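Local structure of transcriptional regulator WhiB1 (Mycobacterium tuberculosis H37Rv, 6ONO) at residues A[10-15]-A[34-39]; A[47-50]-A[54-57]. The protein binds a [4Fe-4S] cluster that is stable to oxygen but reacts readily with nitric oxide, and acts as a transcriptional repressor that is probably redox-responsive. One frame throughout, in Å; residues are numbered along the deposited sequence.

Contact 1 (A[10-15]-A[34-39]); sequences RDEDPE and KLVCNR. With SF4 (iron/sulfur cluster), chain E.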
ATOM      1  N   ARG A  10      11.209   0.282   8.680  1.00 43.06           N
ATOM      2  CA  ARG A  10      11.387   1.723   8.733  1.00 40.35           C
ATOM      3  C   ARG A  10      12.750   2.147   8.212  1.00 43.56           C
ATOM      4  O   ARG A  10      12.940   3.330   7.916  1.00 45.78           O
ATOM      5  CB  ARG A  10      11.167   2.224  10.155  1.00 40.88           C
ATOM      6  CG  ARG A  10       9.702   2.281  10.518  1.00 42.01           C
ATOM      7  CD  ARG A  10       9.498   2.386  12.017  1.00 56.31           C
ATOM      8  NE  ARG A  10       9.951   3.669  12.541  1.00 57.07           N
ATOM      9  CZ  ARG A  10       9.222   4.781  12.521  1.00 58.86           C
ATOM     10  NH1 ARG A  10       9.713   5.905  13.022  1.00 65.68           N
ATOM     11  NH2 ARG A  10       8.005   4.772  11.994  1.00 61.50           N
ATOM     12  N   ASP A  11      13.707   1.220   8.100  1.00 41.44           N
ATOM     13  CA  ASP A  11      15.030   1.556   7.584  1.00 44.90           C
ATOM     14  C   ASP A  11      15.254   1.028   6.171  1.00 41.05           C
ATOM     15  O   ASP A  11      16.399   0.942   5.722  1.00 49.49           O
ATOM     16  CB  ASP A  11      16.119   1.030   8.523  1.00 52.04           C
ATOM     17  CG  ASP A  11      16.103   1.712   9.879  1.00 64.83           C
ATOM     18  OD1 ASP A  11      16.154   2.961   9.927  1.00 60.76           O
ATOM     19  OD2 ASP A  11      16.039   0.996  10.900  1.00 70.43           O
ATOM     20  N   GLU A  12      14.185   0.701   5.452  1.00 43.65           N
ATOM     21  CA  GLU A  12      14.264   0.120   4.119  1.00 37.60           C
ATOM     22  C   GLU A  12      13.506   0.993   3.123  1.00 39.98           C
ATOM     23  O   GLU A  12      12.747   1.892   3.494  1.00 37.29           O
ATOM     24  CB  GLU A  12      13.680  -1.301   4.114  1.00 39.32           C
ATOM     25  CG  GLU A  12      14.211  -2.206   5.217  1.00 45.20           C
ATOM     26  CD  GLU A  12      15.586  -2.770   4.909  1.00 49.50           C
ATOM     27  OE1 GLU A  12      15.899  -2.953   3.711  1.00 43.76           O
ATOM     28  OE2 GLU A  12      16.351  -3.037   5.864  1.00 55.49           O
ATOM     29  N   ASP A  13      13.742   0.728   1.843  1.00 33.03           N
ATOM     30  CA  ASP A  13      12.915   1.271   0.774  1.00 36.43           C
ATOM     31  C   ASP A  13      11.481   0.773   0.935  1.00 33.07           C
ATOM     32  O   ASP A  13      11.252  -0.441   0.871  1.00 29.48           O
ATOM     33  CB  ASP A  13      13.478   0.845  -0.584  1.00 33.27           C
ATOM     34  CG  ASP A  13      12.715   1.436  -1.765  1.00 41.27           C
ATOM     35  OD1 ASP A  13      11.680   2.121  -1.566  1.00 36.15           O
ATOM     36  OD2 ASP A  13      13.156   1.195  -2.910  1.00 36.12           O
ATOM     37  N   PRO A  14      10.498   1.655   1.155  1.00 28.93           N
ATOM     38  CA  PRO A  14       9.116   1.176   1.344  1.00 26.12           C
ATOM     39  C   PRO A  14       8.588   0.364   0.173  1.00 24.65           C
ATOM     40  O   PRO A  14       7.799  -0.571   0.381  1.00 22.53           O
ATOM     41  CB  PRO A  14       8.316   2.473   1.541  1.00 27.64           C
ATOM     42  CG  PRO A  14       9.315   3.481   1.974  1.00 33.69           C
ATOM     43  CD  PRO A  14      10.607   3.115   1.312  1.00 32.85           C
ATOM     44  N   GLU A  15       9.031   0.666  -1.051  1.00 21.92           N
ATOM     45  CA  GLU A  15       8.536  -0.044  -2.226  1.00 21.99           C
ATOM     46  C   GLU A  15       8.975  -1.491  -2.261  1.00 23.33           C
ATOM     47  O   GLU A  15       8.425  -2.268  -3.051  1.00 19.49           O
ATOM     48  CB  GLU A  15       8.974   0.664  -3.511  1.00 23.21           C
ATOM     49  CG  GLU A  15       8.028   1.788  -3.893  1.00 24.56           C
ATOM     50  CD  GLU A  15       6.662   1.277  -4.330  1.00 29.30           C
ATOM     51  OE1 GLU A  15       6.523   0.924  -5.526  1.00 27.40           O
ATOM     52  OE2 GLU A  15       5.736   1.209  -3.483  1.00 25.95           O
ATOM     53  N   LYS A  34      10.355 -10.478   2.614  1.00 18.88           N
ATOM     54  CA  LYS A  34      10.201 -11.437   3.699  1.00 20.33           C
ATOM     55  C   LYS A  34      11.478 -11.567   4.520  1.00 23.71           C
ATOM     56  O   LYS A  34      11.406 -11.818   5.723  1.00 23.25           O
ATOM     57  CB  LYS A  34       9.803 -12.801   3.148  1.00 19.05           C
ATOM     58  CG  LYS A  34       8.369 -12.918   2.694  1.00 18.32           C
ATOM     59  CD  LYS A  34       8.102 -14.339   2.190  1.00 19.15           C
ATOM     60  CE  LYS A  34       6.639 -14.521   1.858  1.00 21.21           C
ATOM     61  NZ  LYS A  34       6.312 -15.925   1.534  1.00 24.02           N
ATOM     62  N   LEU A  35      12.646 -11.432   3.887  1.00 21.38           N
ATOM     63  CA  LEU A  35      13.897 -11.468   4.640  1.00 26.19           C
ATOM     64  C   LEU A  35      13.956 -10.357   5.677  1.00 29.82           C
ATOM     65  O   LEU A  35      14.513 -10.548   6.766  1.00 31.79           O
ATOM     66  CB  LEU A  35      15.094 -11.363   3.700  1.00 26.37           C
ATOM     67  CG  LEU A  35      15.418 -12.640   2.927  1.00 25.66           C
ATOM     68  CD1 LEU A  35      16.620 -12.413   2.034  1.00 26.66           C
ATOM     69  CD2 LEU A  35      15.661 -13.780   3.875  1.00 26.42           C
ATOM     70  N   VAL A  36      13.415  -9.182   5.353  1.00 22.26           N
ATOM     71  CA  VAL A  36      13.325  -8.109   6.338  1.00 29.01           C
ATOM     72  C   VAL A  36      12.385  -8.514   7.462  1.00 23.53           C
ATOM     73  O   VAL A  36      12.718  -8.403   8.651  1.00 28.04           O
ATOM     74  CB  VAL A  36      12.870  -6.794   5.676  1.00 29.50           C
ATOM     75  CG1 VAL A  36      12.790  -5.677   6.718  1.00 32.05           C
ATOM     76  CG2 VAL A  36      13.799  -6.411   4.527  1.00 22.07           C
ATOM     77  N   CYS A  37      11.195  -8.998   7.104  1.00 23.48           N
ATOM     78  CA  CYS A  37      10.245  -9.396   8.147  1.00 24.04           C
ATOM     79  C   CYS A  37      10.828 -10.458   9.079  1.00 28.24           C
ATOM     80  O   CYS A  37      10.491 -10.501  10.271  1.00 30.86           O
ATOM     81  CB  CYS A  37       8.957  -9.905   7.513  1.00 21.28           C
ATOM     82  SG  CYS A  37       8.091  -8.657   6.557  1.00 20.34           S
ATOM     83  N   ASN A  38      11.685 -11.330   8.552  1.00 35.00           N
ATOM     84  CA  ASN A  38      12.242 -12.433   9.325  1.00 37.40           C
ATOM     85  C   ASN A  38      13.214 -11.961  10.397  1.00 38.60           C
ATOM     86  O   ASN A  38      13.491 -12.707  11.342  1.00 42.51           O
ATOM     87  CB  ASN A  38      12.923 -13.416   8.370  1.00 34.86           C
ATOM     88  CG  ASN A  38      11.924 -14.324   7.664  1.00 46.29           C
ATOM     89  OD1 ASN A  38      10.713 -14.161   7.822  1.00 55.37           O
ATOM     90  ND2 ASN A  38      12.423 -15.247   6.841  1.00 42.70           N
ATOM     91  N   ARG A  39      13.742 -10.744  10.274  1.00 29.96           N
ATOM     92  CA  ARG A  39      14.571 -10.160  11.315  1.00 36.38           C
ATOM     93  C   ARG A  39      13.848  -9.010  12.009  1.00 36.84           C
ATOM     94  O   ARG A  39      14.481  -8.078  12.508  1.00 45.40           O
ATOM     95  CB  ARG A  39      15.916  -9.698  10.756  1.00 34.48           C
ATOM     96  CG  ARG A  39      15.851  -8.708   9.624  1.00 37.80           C
ATOM     97  CD  ARG A  39      17.252  -8.211   9.296  1.00 40.79           C
ATOM     98  NE  ARG A  39      17.332  -7.521   8.010  1.00 37.85           N
ATOM     99  CZ  ARG A  39      16.986  -6.256   7.812  1.00 37.11           C
ATOM    100  NH1 ARG A  39      16.519  -5.526   8.815  1.00 46.79           N
ATOM    101  NH2 ARG A  39      17.104  -5.720   6.606  1.00 46.65           N
TER
HETATM  102 FE1  SF4 E 101       7.849  -4.220   8.511  1.00 25.40          FE
HETATM  103 FE2  SF4 E 101       7.806  -6.879   7.940  1.00 21.46          FE
HETATM  104 FE3  SF4 E 101       5.779  -5.766   9.415  1.00 23.82          FE
HETATM  105 FE4  SF4 E 101       8.262  -6.010  10.503  1.00 27.11          FE
HETATM  106  S1  SF4 E 101       6.906  -7.700   9.851  1.00 26.48           S
HETATM  107  S2  SF4 E 101       6.915  -4.195  10.595  1.00 25.45           S
HETATM  108  S3  SF4 E 101       9.577  -5.685   8.665  1.00 25.14           S
HETATM  109  S4  SF4 E 101       6.296  -5.289   7.241  1.00 22.92           S

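Contact 2 (A[47-50]-A[54-57]); sequences LSWA and GQDS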
ATOM      1  N   LEU A  47       1.569  -8.776  11.217  1.00 23.83           N
ATOM      2  CA  LEU A  47       0.645  -9.647  10.503  1.00 21.98           C
ATOM      3  C   LEU A  47      -0.757  -9.538  11.075  1.00 23.71           C
ATOM      4  O   LEU A  47      -1.735  -9.461  10.326  1.00 23.20           O
ATOM      5  CB  LEU A  47       1.116 -11.106  10.562  1.00 22.21           C
ATOM      6  CG  LEU A  47       0.138 -12.084   9.898  1.00 22.12           C
ATOM      7  CD1 LEU A  47      -0.015 -11.796   8.406  1.00 20.11           C
ATOM      8  CD2 LEU A  47       0.595 -13.514  10.117  1.00 23.03           C
ATOM      9  N   SER A  48      -0.875  -9.565  12.405  1.00 27.45           N
ATOM     10  CA  SER A  48      -2.183  -9.455  13.039  0.65 29.54           C
ATOM     11  C   SER A  48      -2.893  -8.177  12.601  1.00 31.49           C
ATOM     12  O   SER A  48      -4.068  -8.208  12.224  1.00 30.44           O
ATOM     13  CB  SER A  48      -2.032  -9.491  14.562  0.65 34.91           C
ATOM     14  OG  SER A  48      -1.137 -10.514  14.965  0.65 36.41           O
ATOM     15  N   TRP A  49      -2.191  -7.045  12.644  1.00 31.23           N
ATOM     16  CA  TRP A  49      -2.823  -5.790  12.252  1.00 30.41           C
ATOM     17  C   TRP A  49      -3.214  -5.795  10.776  1.00 29.35           C
ATOM     18  O   TRP A  49      -4.310  -5.343  10.419  1.00 27.20           O
ATOM     19  CB  TRP A  49      -1.894  -4.624  12.549  1.00 33.26           C
ATOM     20  CG  TRP A  49      -2.570  -3.311  12.456  1.00 32.66           C
ATOM     21  CD1 TRP A  49      -3.232  -2.655  13.453  1.00 37.06           C
ATOM     22  CD2 TRP A  49      -2.659  -2.480  11.300  1.00 30.46           C
ATOM     23  NE1 TRP A  49      -3.727  -1.464  12.988  1.00 33.88           N
ATOM     24  CE2 TRP A  49      -3.383  -1.330  11.668  1.00 32.93           C
ATOM     25  CE3 TRP A  49      -2.187  -2.592   9.984  1.00 25.87           C
ATOM     26  CZ2 TRP A  49      -3.654  -0.298  10.771  1.00 32.29           C
ATOM     27  CZ3 TRP A  49      -2.454  -1.564   9.101  1.00 25.68           C
ATOM     28  CH2 TRP A  49      -3.182  -0.439   9.492  1.00 29.60           C
ATOM     29  N   ALA A  50      -2.340  -6.318   9.909  1.00 25.34           N
ATOM     30  CA  ALA A  50      -2.663  -6.378   8.486  1.00 25.95           C
ATOM     31  C   ALA A  50      -3.905  -7.219   8.236  1.00 26.71           C
ATOM     32  O   ALA A  50      -4.776  -6.829   7.448  1.00 26.05           O
ATOM     33  CB  ALA A  50      -1.479  -6.931   7.693  1.00 22.75           C
ATOM     34  N   GLY A  54      -7.489  -5.720   7.095  1.00 37.19           N
ATOM     35  CA  GLY A  54      -7.796  -6.030   5.712  1.00 39.26           C
ATOM     36  C   GLY A  54      -6.880  -5.361   4.710  1.00 37.10           C
ATOM     37  O   GLY A  54      -7.347  -4.883   3.668  1.00 37.03           O
ATOM     38  N   GLN A  55      -5.593  -5.267   5.017  1.00 28.40           N
ATOM     39  CA  GLN A  55      -4.623  -4.706   4.080  1.00 28.42           C
ATOM     40  C   GLN A  55      -4.415  -5.692   2.938  1.00 25.57           C
ATOM     41  O   GLN A  55      -3.785  -6.738   3.116  1.00 28.98           O
ATOM     42  CB  GLN A  55      -3.317  -4.403   4.803  1.00 23.22           C
ATOM     43  CG  GLN A  55      -3.472  -3.449   5.991  1.00 29.29           C
ATOM     44  CD  GLN A  55      -4.128  -2.120   5.636  1.00 29.46           C
ATOM     45  OE1 GLN A  55      -3.905  -1.568   4.554  1.00 31.77           O
ATOM     46  NE2 GLN A  55      -4.929  -1.588   6.557  1.00 29.97           N
ATOM     47  N   ASP A  56      -4.955  -5.374   1.761  1.00 26.60           N
ATOM     48  CA  ASP A  56      -4.957  -6.356   0.680  1.00 28.63           C
ATOM     49  C   ASP A  56      -3.659  -6.356  -0.121  1.00 27.92           C
ATOM     50  O   ASP A  56      -3.266  -7.407  -0.630  1.00 32.86           O
ATOM     51  CB  ASP A  56      -6.138  -6.102  -0.254  1.00 32.92           C
ATOM     52  CG  ASP A  56      -7.433  -6.653   0.291  1.00 51.50           C
ATOM     53  OD1 ASP A  56      -7.401  -7.275   1.377  1.00 56.39           O
ATOM     54  OD2 ASP A  56      -8.479  -6.469  -0.368  1.00 72.43           O
ATOM     55  N   SER A  57      -2.960  -5.229  -0.207  1.00 19.33           N
ATOM     56  CA  SER A  57      -1.732  -5.121  -0.984  1.00 18.87           C
ATOM     57  C   SER A  57      -0.490  -5.192  -0.102  1.00 17.05           C
ATOM     58  O   SER A  57      -0.503  -4.783   1.059  1.00 17.30           O
ATOM     59  CB  SER A  57      -1.709  -3.807  -1.763  1.00 19.50           C
ATOM     60  OG  SER A  57      -2.843  -3.699  -2.582  1.00 21.31           O
TER
HETATM   61  O   HOH W   1      -4.279  -8.880   5.049  1.00 17.06           O

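Contact 1 (A[10-15]-A[34-39])
Glu12 and Arg39 form the one salt bridge between 10-15 and 34-39: Arg39 NH2 donates to Glu12 OE2 at 2.9 Å with an N-H...O angle of 170°, so the bond is nearly straight. The two flat groups are not coplanar. OE2 lies in the guanidinium plane, at its edge, yet the nitrogen meets OE2 from well above the carboxylate plane, and the planes stand 53° apart. The contact is thus a bridge through one hydrogen bond rather than a paired, bidentate one. Arg39 reaches it by an extended chain from CG to NE, and one face of its guanidinium lies over Val36 CA, 4.3 Å from the plane.

Apolar contact accompanies the bridge. Glu12 CG lies 4.0 Å from Val36 CG1; the bend at chi2 (-79°) then turns the carboxylate past the other methyl, with CD 4.1 Å from Val36 CG2. Val36 CG1 also lies 3.8 Å from sulfide S3 of the cluster. The CG1 methyl thus touches both the Glu12 chain, at CG, and the cluster.

Metal coordination comes from the next residue: Cys37 SG binds iron FE2 at 2.3 Å. Cys9, Cys40 and Cys46, which also line the cluster pocket, are the inferred other ligands. Within 10-15, an Asx turn, Glu15 N to Asp13 OD1 at 3.1 Å, shapes the chain beyond Glu12.

The contact joins the loop following Cys9 to the C-terminal end of helix 27-38. Val8, Leu16 and Phe17 also pack on the buried Val36, and Cys37 O accepts a hydrogen bond from Thr43 OG1, tying this helix end to the start of helix 43-53.

Contact 2 (A[47-50]-A[54-57])
Gln55 packs back on the last turns of helix 43-53, where a Schellman motif closes the helix. Gly54 is its C-prime residue, with a positive phi, and Gln55 N donates to Ala50 O at 3.0 Å. That bond is fairly straight (N-H...O 161°) and lies in the carbonyl plane, whereas Gly54 N reaches the same oxygen only weakly.

Followed outward, the Gln55 side chain stays against the helix. The bond from CA to CB is directed toward the helix, and CB lies 4.3 Å from Ala50 CB. CG is near both Ala50 O and the indole, 3.8 Å from Trp49 CZ3. A bend at chi2 (-56°) then brings the amide obliquely to the six-membered ring, CD 3.9 Å from Trp49 CZ3. At the tip, NE2 comes within 3.5 Å of Trp49 CZ3 and also nears CH2; the amide and indole planes are only 9° apart. NE2 has its polar partner in Thr53 OG1, while OE1 is hydrogen-bonded to a polar side chain of another protein's chain. Both ends of the amide are thus held, which would restrict its rotation.

Trp49 also makes a cation-pi contact with Arg4, and Trp60 packs on Ala50 and Gln55. Arg68 of helix 65-71 donates to Gln55 O, which accepts a second bond from a water at 2.9 Å; this water also donates weakly to Ala50 O.

Both contacts are partly buried and lie on opposite sides of the chain's centre, their centres about 16 Å apart and their nearest atoms about 8 Å apart. They share no helix: contact 1 uses the end of helix 27-38, and contact 2 the end of helix 43-53, the next along the chain. Contact 1 borders the cluster directly and joins sequence-distant segments through a salt bridge at an exposed arginine and apolar contact on a buried valine. Contact 2 is local, built on backbone hydrogen bonds and amide-indole packing, with the side chain of Ala50 about 8 Å from the cluster. Cys37, bound to iron, and Cys46, an inferred ligand, place both helices at one metal centre.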